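Local coordinates for flagellar biosynthesis protein FlhA (Bacillus subtilis, PDB 3MIX) that takes part in the export of flagellar proteins through the type III secretion system, and is represented here by its cytosolic domain, at residues D47-F53 against V90-N96; L209-V213 against F244-A248; A337-P343 against L360-N366. All coordinates share one frame; numbering follows the deposited sequence.

Interaction 1 (D47-F53 against V90-N96); sequences DPIEFEF and VVRIRDN
E52 and R94 pair across two neighbouring parallel strands, the first and last elements of a beta-alpha-beta crossover whose second strand, 92-95, lies at the edge of a four-stranded mixed sheet. NH2 of R94 reaches E52 OE2 at 2.9 Å in a salt bridge that also counts as a hydrogen bond. It comes from above the carboxylate, whose plane stands 83° from that of the guanidinium. The other oxygen is used as well: ND2 of N96 donates to E52 OE1 at 2.9 Å, so two residues of 90-96 hold one carboxylate and restrain its rotation.

Further back on the same face, R92 bends at chi2 and chi3 and brings NH2 to 3.3 Å from D47 OD1. Its pairing with E50 is long, OE1 to NE 3.9 Å, and the buried NE has no hydrogen-bond partner; E50 OE1 is instead hydrogen-bonded to H45. D47, E50 and R92 form a small salt-bridge network.

Underneath, the backbones alternate donors and acceptors, as in R92 N to I49 O and F51 N to R92 O, both 2.8 Å. The opposite face is largely apolar: V91 meets I49 and the CB of F51, with helices 69-84 and 170-189 packed against it. F53 lies at the end of this face. Its CG sits between the backbone N and the carbonyl carbon (chi1 52°), a torsion that swings the ring across to strand 92-95. There I93 CG2 touches the ring edge at CE1, 3.5 Å away, while the CA of D95 stands over one face, 3.8 Å from the centroid, in a CH-pi contact.

Interaction 2 (L209-V213 against F244-A248); sequences LVEEV and FETLA
L209 lays its forked end over the start of 244-248, with CD2 3.9 Å from the CB of F244 and CD1 3.9 Å from the CG of E245. Its CG is anti to the backbone N (chi1 172°), which carries both methyls across to the other helix, where CD1 also comes near F244 O and both touch the CG of E245. The L209 and E245 side chains cross at about a right angle, and the E245 atom that touches is CG, not the carboxylate. With an alanine here, both methyls would be gone, and a gap is likely to open beside the CB of F244, with the E245 methylene left without its apolar neighbour.

One turn on, V213 packs with a beta-branched side chain. Its two methyls divide the surface between them: CG1 lies 3.9 Å from CD2 of the F244 ring and also touches the CB of L247, while CG2 packs on the CB of A248 at 3.7 Å. CG2 also comes close to F244 O, the carbonyl that accepts the intrahelical bond from A248 N.

This is helix-on-helix packing within the all-helical middle of the cytosolic domain. The short segments of helices 207-213 and 240-250 run at 41° to each other with their axes 9.0 Å apart, and each contributes residues one turn apart, L209 and V213 against F244 and A248. Small A248 lets the backbones converge, its CA being 5.1 Å from that of V213. Helices 192-205 and 220-232 continue the apolar layer around F244, through I199, L202 and I223.

Toward the solvent side the extended E212 side chain rests OE1 3.7 Å from the CB of A248, and a water lies within hydrogen-bonding distance of both E212 O and A248 O.

Interaction 3 (A337-P343 against L360-N366); sequences AILLCSP and LPVLSYN
L340 lies against the edge of the Y365 ring, and each of its side-chain atoms has a neighbour on 360-366. CB faces CE1 of the Y365 ring and CG approaches CD1. At the tip the branches separate: CD1 reaches the ring edge, 3.7 Å from Y365 CD1, whereas CD2 turns to the backbone, 3.6 Å from the carbonyl carbon of S364, and also touches the CB of L363. The Y365 ring in turn lies with one face over the carbonyl group of C341, its CE2 3.4 Å from C341 C. The Y365 CG is anti to its own carbonyl carbon (chi1 -50°), a torsion that folds the ring back across the end of strand 339-341.

Beneath these side chains runs the parallel pairing of a beta-alpha-beta unit, with helix 343-353 joining strand 339-341 to strand 362-364. L339 is bonded through both its backbone N and its O to 360-366: its N donates to P361 O at 2.9 Å, and its O accepts from L363 N at 2.7 Å. C341 N follows, donating to L363 O at 3.1 Å, before the pairing fades in a weak bond from Y365 N to C341 O. Strand 283-288 borders the other edge of 339-341.

Backbone hydrogen bonds thus fix the register of the two segments, while the side chains across this contact add mainly apolar packing.

How the interactions relate
From the N terminus, interaction 1 comes first, bringing 90-96 back beside 47-53 and closing a loop that is largely helical. Interaction 2 follows well down the chain, where 244-248 returns to 209-213 after a loop that contains helix 220-232. Interaction 3 closes the shortest loop, around helix 343-353. The three stand in series: none nests within another and none crosses. They also stay apart in space, interactions 2 and 3 approaching to about 11 Å between nearest atoms. Interactions 1 and 3 tie strands into sheets on opposite sides of the chain's centre, their own centres about 37 Å apart, whereas interaction 2 joins two helices.

Interaction 1 (D47-F53 against V90-N96)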
loop_
_atom_site.group_PDB
_atom_site.type_symbol
_atom_site.label_atom_id
_atom_site.label_comp_id
_atom_site.label_asym_id
_atom_site.label_seq_id
_atom_site.Cartn_x
_atom_site.Cartn_y
_atom_site.Cartn_z
ATOM N N ASP A 47 -2.791 -18.135 -4.503
ATOM C CA ASP A 47 -2.308 -17.785 -3.175
ATOM C C ASP A 47 -2.014 -16.282 -3.061
ATOM O O ASP A 47 -1.420 -15.693 -3.949
ATOM C CB ASP A 47 -1.059 -18.586 -2.819
ATOM C CG ASP A 47 -1.250 -20.072 -2.984
ATOM O OD1 ASP A 47 -1.173 -20.564 -4.127
ATOM O OD2 ASP A 47 -1.458 -20.763 -1.970
ATOM N N PRO A 48 -2.421 -15.664 -1.953
ATOM C CA PRO A 48 -2.180 -14.221 -1.829
ATOM C C PRO A 48 -0.707 -13.829 -1.880
ATOM O O PRO A 48 -0.386 -12.795 -2.473
ATOM C CB PRO A 48 -2.799 -13.841 -0.469
ATOM C CG PRO A 48 -3.294 -15.062 0.147
ATOM C CD PRO A 48 -2.983 -16.268 -0.730
ATOM N N ILE A 49 0.182 -14.641 -1.291
ATOM C CA ILE A 49 1.605 -14.326 -1.253
ATOM C C ILE A 49 2.440 -15.575 -1.447
ATOM O O ILE A 49 2.290 -16.550 -0.707
ATOM C CB ILE A 49 2.074 -13.691 0.110
ATOM C CG1 ILE A 49 1.164 -12.543 0.581
ATOM C CG2 ILE A 49 3.557 -13.244 0.011
ATOM C CD1 ILE A 49 1.606 -11.918 1.947
ATOM N N GLU A 50 3.330 -15.533 -2.435
ATOM C CA GLU A 50 4.175 -16.658 -2.729
ATOM C C GLU A 50 5.615 -16.203 -2.765
ATOM O O GLU A 50 5.949 -15.234 -3.453
ATOM C CB GLU A 50 3.846 -17.265 -4.109
ATOM C CG GLU A 50 2.432 -17.727 -4.298
ATOM C CD GLU A 50 2.172 -18.108 -5.751
ATOM O OE1 GLU A 50 2.607 -19.200 -6.145
ATOM O OE2 GLU A 50 1.554 -17.309 -6.497
ATOM N N PHE A 51 6.461 -16.932 -2.051
ATOM C CA PHE A 51 7.891 -16.734 -2.090
ATOM C C PHE A 51 8.516 -17.997 -2.671
ATOM O O PHE A 51 8.377 -19.090 -2.108
ATOM C CB PHE A 51 8.433 -16.455 -0.688
ATOM C CG PHE A 51 9.914 -16.220 -0.643
ATOM C CD1 PHE A 51 10.443 -14.960 -0.915
ATOM C CD2 PHE A 51 10.780 -17.249 -0.327
ATOM C CE1 PHE A 51 11.803 -14.738 -0.875
ATOM C CE2 PHE A 51 12.158 -17.029 -0.289
ATOM C CZ PHE A 51 12.662 -15.779 -0.558
ATOM N N GLU A 52 9.178 -17.816 -3.814
ATOM C CA GLU A 52 9.793 -18.872 -4.585
ATOM C C GLU A 52 11.295 -18.682 -4.684
ATOM O O GLU A 52 11.781 -17.562 -4.866
ATOM C CB GLU A 52 9.209 -18.891 -5.993
ATOM C CG GLU A 52 7.730 -19.233 -6.031
ATOM C CD GLU A 52 7.197 -19.387 -7.444
ATOM O OE1 GLU A 52 7.976 -19.243 -8.415
ATOM O OE2 GLU A 52 5.976 -19.646 -7.586
ATOM N N PHE A 53 12.023 -19.790 -4.590
ATOM C CA PHE A 53 13.486 -19.771 -4.563
ATOM C C PHE A 53 14.113 -20.943 -5.333
ATOM O O PHE A 53 13.511 -22.007 -5.471
ATOM C CB PHE A 53 13.980 -19.783 -3.115
ATOM C CG PHE A 53 13.394 -20.895 -2.288
ATOM C CD1 PHE A 53 12.114 -20.768 -1.726
ATOM C CD2 PHE A 53 14.106 -22.068 -2.074
ATOM C CE1 PHE A 53 11.567 -21.797 -0.970
ATOM C CE2 PHE A 53 13.568 -23.105 -1.323
ATOM C CZ PHE A 53 12.293 -22.968 -0.763
ATOM N N VAL A 90 -0.984 -16.118 5.391
ATOM C CA VAL A 90 -0.009 -17.173 5.224
ATOM C C VAL A 90 0.804 -16.947 3.946
ATOM O O VAL A 90 0.231 -16.675 2.880
ATOM C CB VAL A 90 -0.766 -18.532 5.178
ATOM C CG1 VAL A 90 0.136 -19.697 4.754
ATOM C CG2 VAL A 90 -1.332 -18.822 6.535
ATOM N N VAL A 91 2.130 -17.064 4.057
ATOM C CA VAL A 91 3.001 -17.024 2.881
ATOM C C VAL A 91 3.266 -18.431 2.357
ATOM O O VAL A 91 3.598 -19.342 3.119
ATOM C CB VAL A 91 4.349 -16.288 3.115
ATOM C CG1 VAL A 91 5.139 -16.274 1.823
ATOM C CG2 VAL A 91 4.100 -14.830 3.592
ATOM N N ARG A 92 3.089 -18.602 1.057
ATOM C CA ARG A 92 3.352 -19.881 0.441
ATOM C C ARG A 92 4.828 -19.926 0.039
ATOM O O ARG A 92 5.338 -19.033 -0.639
ATOM C CB ARG A 92 2.428 -20.082 -0.759
ATOM C CG ARG A 92 2.069 -21.521 -1.019
ATOM C CD ARG A 92 2.837 -22.096 -2.189
ATOM N NE ARG A 92 2.077 -22.020 -3.434
ATOM C CZ ARG A 92 1.599 -23.074 -4.099
ATOM N NH1 ARG A 92 1.799 -24.307 -3.644
ATOM N NH2 ARG A 92 0.910 -22.893 -5.223
ATOM N N ILE A 93 5.511 -20.971 0.477
ATOM C CA ILE A 93 6.944 -21.105 0.242
ATOM C C ILE A 93 7.273 -22.347 -0.629
ATOM O O ILE A 93 7.026 -23.479 -0.219
ATOM C CB ILE A 93 7.676 -21.061 1.607
ATOM C CG1 ILE A 93 7.508 -19.651 2.221
ATOM C CG2 ILE A 93 9.146 -21.492 1.498
ATOM C CD1 ILE A 93 7.667 -19.604 3.722
ATOM N N ARG A 94 7.811 -22.111 -1.830
ATOM C CA ARG A 94 8.130 -23.175 -2.806
ATOM C C ARG A 94 9.539 -23.057 -3.365
ATOM O O ARG A 94 9.925 -21.994 -3.863
ATOM C CB ARG A 94 7.227 -23.083 -4.039
ATOM C CG ARG A 94 5.808 -23.528 -3.890
ATOM C CD ARG A 94 5.262 -24.083 -5.219
ATOM N NE ARG A 94 5.284 -23.108 -6.319
ATOM C CZ ARG A 94 5.789 -23.336 -7.533
ATOM N NH1 ARG A 94 6.326 -24.521 -7.840
ATOM N NH2 ARG A 94 5.751 -22.377 -8.451
ATOM N N ASP A 95 10.295 -24.152 -3.345
ATOM C CA ASP A 95 11.486 -24.219 -4.194
ATOM C C ASP A 95 11.030 -24.245 -5.652
ATOM O O ASP A 95 9.991 -24.837 -5.980
ATOM C CB ASP A 95 12.389 -25.413 -3.862
ATOM C CG ASP A 95 11.632 -26.711 -3.763
ATOM O OD1 ASP A 95 11.072 -26.987 -2.679
ATOM O OD2 ASP A 95 11.604 -27.458 -4.766
ATOM N N ASN A 96 11.778 -23.552 -6.504
ATOM C CA ASN A 96 11.479 -23.520 -7.932
ATOM C C ASN A 96 12.730 -23.754 -8.794
ATOM O O ASN A 96 13.646 -22.929 -8.824
ATOM C CB ASN A 96 10.754 -22.220 -8.312
ATOM C CG ASN A 96 10.147 -22.271 -9.709
ATOM O OD1 ASN A 96 10.417 -23.188 -10.488
ATOM N ND2 ASN A 96 9.329 -21.281 -10.031
HETATM O O HOH W 1 -0.077 -17.162 0.321
#

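Interaction 2 (L209-V213 against F244-A248)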
loop_
_atom_site.group_PDB
_atom_site.type_symbol
_atom_site.label_atom_id
_atom_site.label_comp_id
_atom_site.label_asym_id
_atom_site.label_seq_id
_atom_site.Cartn_x
_atom_site.Cartn_y
_atom_site.Cartn_z
ATOM N N LEU A 209 -21.417 -0.159 17.372
ATOM C CA LEU A 209 -20.823 0.607 16.321
ATOM C C LEU A 209 -20.759 -0.209 15.009
ATOM O O LEU A 209 -21.126 0.282 13.934
ATOM C CB LEU A 209 -19.419 1.068 16.763
ATOM C CG LEU A 209 -18.574 1.730 15.678
ATOM C CD1 LEU A 209 -19.245 3.018 15.182
ATOM C CD2 LEU A 209 -17.133 1.987 16.158
ATOM N N VAL A 210 -20.282 -1.445 15.105
ATOM C CA VAL A 210 -20.176 -2.300 13.939
ATOM C C VAL A 210 -21.547 -2.538 13.288
ATOM O O VAL A 210 -21.691 -2.464 12.064
ATOM C CB VAL A 210 -19.487 -3.646 14.305
ATOM C CG1 VAL A 210 -19.644 -4.678 13.186
ATOM C CG2 VAL A 210 -17.995 -3.403 14.589
ATOM N N GLU A 211 -22.545 -2.812 14.127
ATOM C CA GLU A 211 -23.881 -3.161 13.677
ATOM C C GLU A 211 -24.532 -1.985 12.995
ATOM O O GLU A 211 -25.373 -2.164 12.124
ATOM C CB GLU A 211 -24.737 -3.589 14.865
ATOM C CG GLU A 211 -25.592 -4.812 14.608
ATOM C CD GLU A 211 -26.843 -4.519 13.796
ATOM O OE1 GLU A 211 -27.429 -3.420 13.962
ATOM O OE2 GLU A 211 -27.249 -5.398 12.995
ATOM N N GLU A 212 -24.150 -0.778 13.397
ATOM C CA GLU A 212 -24.658 0.433 12.769
ATOM C C GLU A 212 -24.089 0.565 11.359
ATOM O O GLU A 212 -24.699 1.191 10.488
ATOM C CB GLU A 212 -24.252 1.673 13.575
ATOM C CG GLU A 212 -25.201 2.856 13.401
ATOM C CD GLU A 212 -24.670 4.153 14.004
ATOM O OE1 GLU A 212 -23.736 4.085 14.842
ATOM O OE2 GLU A 212 -25.185 5.239 13.637
ATOM N N VAL A 213 -22.896 0.016 11.151
ATOM C CA VAL A 213 -22.202 0.217 9.892
ATOM C C VAL A 213 -22.537 -0.867 8.864
ATOM O O VAL A 213 -22.708 -0.567 7.692
ATOM C CB VAL A 213 -20.669 0.330 10.120
ATOM C CG1 VAL A 213 -19.867 0.312 8.778
ATOM C CG2 VAL A 213 -20.342 1.574 10.969
ATOM N N PHE A 244 -14.554 3.390 11.585
ATOM C CA PHE A 244 -15.946 2.950 11.658
ATOM C C PHE A 244 -16.954 4.015 12.147
ATOM O O PHE A 244 -18.099 4.034 11.673
ATOM C CB PHE A 244 -16.076 1.637 12.451
ATOM C CG PHE A 244 -15.842 0.403 11.596
ATOM C CD1 PHE A 244 -14.574 0.115 11.088
ATOM C CD2 PHE A 244 -16.900 -0.441 11.268
ATOM C CE1 PHE A 244 -14.373 -0.997 10.307
ATOM C CE2 PHE A 244 -16.696 -1.566 10.486
ATOM C CZ PHE A 244 -15.444 -1.843 9.998
ATOM N N GLU A 245 -16.528 4.904 13.045
ATOM C CA GLU A 245 -17.387 6.025 13.485
ATOM C C GLU A 245 -17.662 6.948 12.281
ATOM O O GLU A 245 -18.785 7.431 12.085
ATOM C CB GLU A 245 -16.788 6.784 14.708
ATOM C CG GLU A 245 -16.754 5.934 15.983
ATOM C CD GLU A 245 -16.314 6.689 17.270
ATOM O OE1 GLU A 245 -15.691 7.766 17.161
ATOM O OE2 GLU A 245 -16.591 6.191 18.399
ATOM N N THR A 246 -16.637 7.152 11.464
ATOM C CA THR A 246 -16.792 7.955 10.240
ATOM C C THR A 246 -17.718 7.242 9.243
ATOM O O THR A 246 -18.628 7.862 8.675
ATOM C CB THR A 246 -15.414 8.252 9.555
ATOM O OG1 THR A 246 -14.463 8.673 10.545
ATOM C CG2 THR A 246 -15.564 9.338 8.523
ATOM N N LEU A 247 -17.512 5.945 9.078
ATOM C CA LEU A 247 -18.390 5.165 8.215
ATOM C C LEU A 247 -19.835 5.181 8.726
ATOM O O LEU A 247 -20.750 5.223 7.904
ATOM C CB LEU A 247 -17.895 3.721 8.030
ATOM C CG LEU A 247 -16.531 3.574 7.337
ATOM C CD1 LEU A 247 -16.135 2.075 7.226
ATOM C CD2 LEU A 247 -16.470 4.297 5.949
ATOM N N ALA A 248 -20.028 5.114 10.050
ATOM C CA ALA A 248 -21.369 5.144 10.625
ATOM C C ALA A 248 -22.043 6.484 10.321
ATOM O O ALA A 248 -23.194 6.509 9.948
ATOM C CB ALA A 248 -21.350 4.893 12.136
HETATM O O HOH W 2 -24.821 3.951 9.369
HETATM O O HOH W 3 -26.285 5.598 11.150
#

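Interaction 3 (A337-P343 against L360-N366)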
loop_
_atom_site.group_PDB
_atom_site.type_symbol
_atom_site.label_atom_id
_atom_site.label_comp_id
_atom_site.label_asym_id
_atom_site.label_seq_id
_atom_site.Cartn_x
_atom_site.Cartn_y
_atom_site.Cartn_z
ATOM N N ALA A 337 9.066 14.886 -0.342
ATOM C CA ALA A 337 8.170 15.733 -1.130
ATOM C C ALA A 337 6.690 15.429 -0.859
ATOM O O ALA A 337 6.228 14.305 -1.075
ATOM C CB ALA A 337 8.495 15.626 -2.618
ATOM N N ILE A 338 5.969 16.438 -0.368
ATOM C CA ILE A 338 4.534 16.347 -0.087
ATOM C C ILE A 338 3.797 17.414 -0.895
ATOM O O ILE A 338 4.376 18.445 -1.202
ATOM C CB ILE A 338 4.238 16.505 1.436
ATOM C CG1 ILE A 338 4.651 15.246 2.202
ATOM C CG2 ILE A 338 2.761 16.799 1.710
ATOM C CD1 ILE A 338 5.798 15.452 3.158
ATOM N N LEU A 339 2.531 17.164 -1.235
ATOM C CA LEU A 339 1.704 18.119 -1.979
ATOM C C LEU A 339 0.384 18.437 -1.260
ATOM O O LEU A 339 -0.392 17.538 -0.972
ATOM C CB LEU A 339 1.431 17.599 -3.396
ATOM C CG LEU A 339 0.654 18.486 -4.375
ATOM C CD1 LEU A 339 1.435 19.764 -4.723
ATOM C CD2 LEU A 339 0.317 17.722 -5.637
ATOM N N LEU A 340 0.139 19.716 -0.971
ATOM C CA LEU A 340 -1.128 20.151 -0.372
ATOM C C LEU A 340 -2.062 20.753 -1.406
ATOM O O LEU A 340 -1.615 21.421 -2.339
ATOM C CB LEU A 340 -0.906 21.190 0.729
ATOM C CG LEU A 340 -0.789 20.790 2.201
ATOM C CD1 LEU A 340 -0.655 22.051 3.048
ATOM C CD2 LEU A 340 -1.970 19.950 2.694
ATOM N N CYS A 341 -3.357 20.518 -1.229
ATOM C CA CYS A 341 -4.385 21.097 -2.080
ATOM C C CYS A 341 -5.689 21.115 -1.314
ATOM O O CYS A 341 -5.752 20.615 -0.186
ATOM C CB CYS A 341 -4.522 20.331 -3.399
ATOM S SG CYS A 341 -4.977 18.591 -3.226
ATOM N N SER A 342 -6.724 21.701 -1.908
ATOM C CA SER A 342 -8.006 21.829 -1.228
ATOM C C SER A 342 -8.733 20.500 -1.262
ATOM O O SER A 342 -8.534 19.724 -2.198
ATOM C CB SER A 342 -8.861 22.944 -1.845
ATOM O OG SER A 342 -9.278 22.612 -3.156
ATOM N N PRO A 343 -9.565 20.227 -0.231
ATOM C CA PRO A 343 -10.304 18.962 -0.089
ATOM C C PRO A 343 -11.087 18.472 -1.323
ATOM O O PRO A 343 -10.955 17.297 -1.669
ATOM C CB PRO A 343 -11.249 19.223 1.092
ATOM C CG PRO A 343 -10.613 20.317 1.868
ATOM C CD PRO A 343 -9.720 21.096 0.955
ATOM N N LEU A 360 3.986 10.016 -4.273
ATOM C CA LEU A 360 3.958 11.404 -3.831
ATOM C C LEU A 360 2.713 11.618 -2.958
ATOM O O LEU A 360 1.581 11.578 -3.460
ATOM C CB LEU A 360 3.931 12.363 -5.020
ATOM C CG LEU A 360 3.951 13.854 -4.657
ATOM C CD1 LEU A 360 5.338 14.290 -4.209
ATOM C CD2 LEU A 360 3.479 14.723 -5.815
ATOM N N PRO A 361 2.912 11.847 -1.648
ATOM C CA PRO A 361 1.751 12.056 -0.789
ATOM C C PRO A 361 1.012 13.329 -1.176
ATOM O O PRO A 361 1.610 14.416 -1.245
ATOM C CB PRO A 361 2.356 12.178 0.612
ATOM C CG PRO A 361 3.721 11.580 0.499
ATOM C CD PRO A 361 4.168 11.896 -0.884
ATOM N N VAL A 362 -0.274 13.170 -1.469
ATOM C CA VAL A 362 -1.142 14.287 -1.794
ATOM C C VAL A 362 -2.107 14.469 -0.637
ATOM O O VAL A 362 -2.975 13.629 -0.390
ATOM C CB VAL A 362 -1.886 14.059 -3.128
ATOM C CG1 VAL A 362 -2.774 15.250 -3.476
ATOM C CG2 VAL A 362 -0.888 13.808 -4.229
ATOM N N LEU A 363 -1.931 15.563 0.091
ATOM C CA LEU A 363 -2.736 15.820 1.277
ATOM C C LEU A 363 -3.734 16.931 1.031
ATOM O O LEU A 363 -3.561 17.724 0.115
ATOM C CB LEU A 363 -1.842 16.173 2.468
ATOM C CG LEU A 363 -0.790 15.150 2.904
ATOM C CD1 LEU A 363 -0.110 15.645 4.179
ATOM C CD2 LEU A 363 -1.385 13.726 3.086
ATOM N N SER A 364 -4.786 16.970 1.836
ATOM C CA SER A 364 -5.655 18.131 1.876
ATOM C C SER A 364 -5.427 18.926 3.183
ATOM O O SER A 364 -4.956 18.371 4.183
ATOM C CB SER A 364 -7.118 17.734 1.677
ATOM O OG SER A 364 -7.776 17.507 2.902
ATOM N N TYR A 365 -5.755 20.218 3.160
ATOM C CA TYR A 365 -5.533 21.102 4.310
ATOM C C TYR A 365 -6.221 20.586 5.558
ATOM O O TYR A 365 -5.706 20.742 6.660
ATOM C CB TYR A 365 -6.020 22.531 4.016
ATOM C CG TYR A 365 -5.515 23.110 2.715
ATOM C CD1 TYR A 365 -4.151 23.284 2.489
ATOM C CD2 TYR A 365 -6.402 23.490 1.714
ATOM C CE1 TYR A 365 -3.673 23.818 1.287
ATOM C CE2 TYR A 365 -5.938 24.029 0.511
ATOM C CZ TYR A 365 -4.572 24.185 0.302
ATOM O OH TYR A 365 -4.111 24.712 -0.890
ATOM N N ASN A 366 -7.381 19.960 5.373
ATOM C CA ASN A 366 -8.178 19.419 6.475
ATOM C C ASN A 366 -7.676 18.081 7.040
ATOM O O ASN A 366 -8.335 17.475 7.903
ATOM C CB ASN A 366 -9.640 19.285 6.040
ATOM C CG ASN A 366 -10.366 20.622 5.964
ATOM O OD1 ASN A 366 -11.563 20.660 5.673
ATOM N ND2 ASN A 366 -9.651 21.728 6.221
#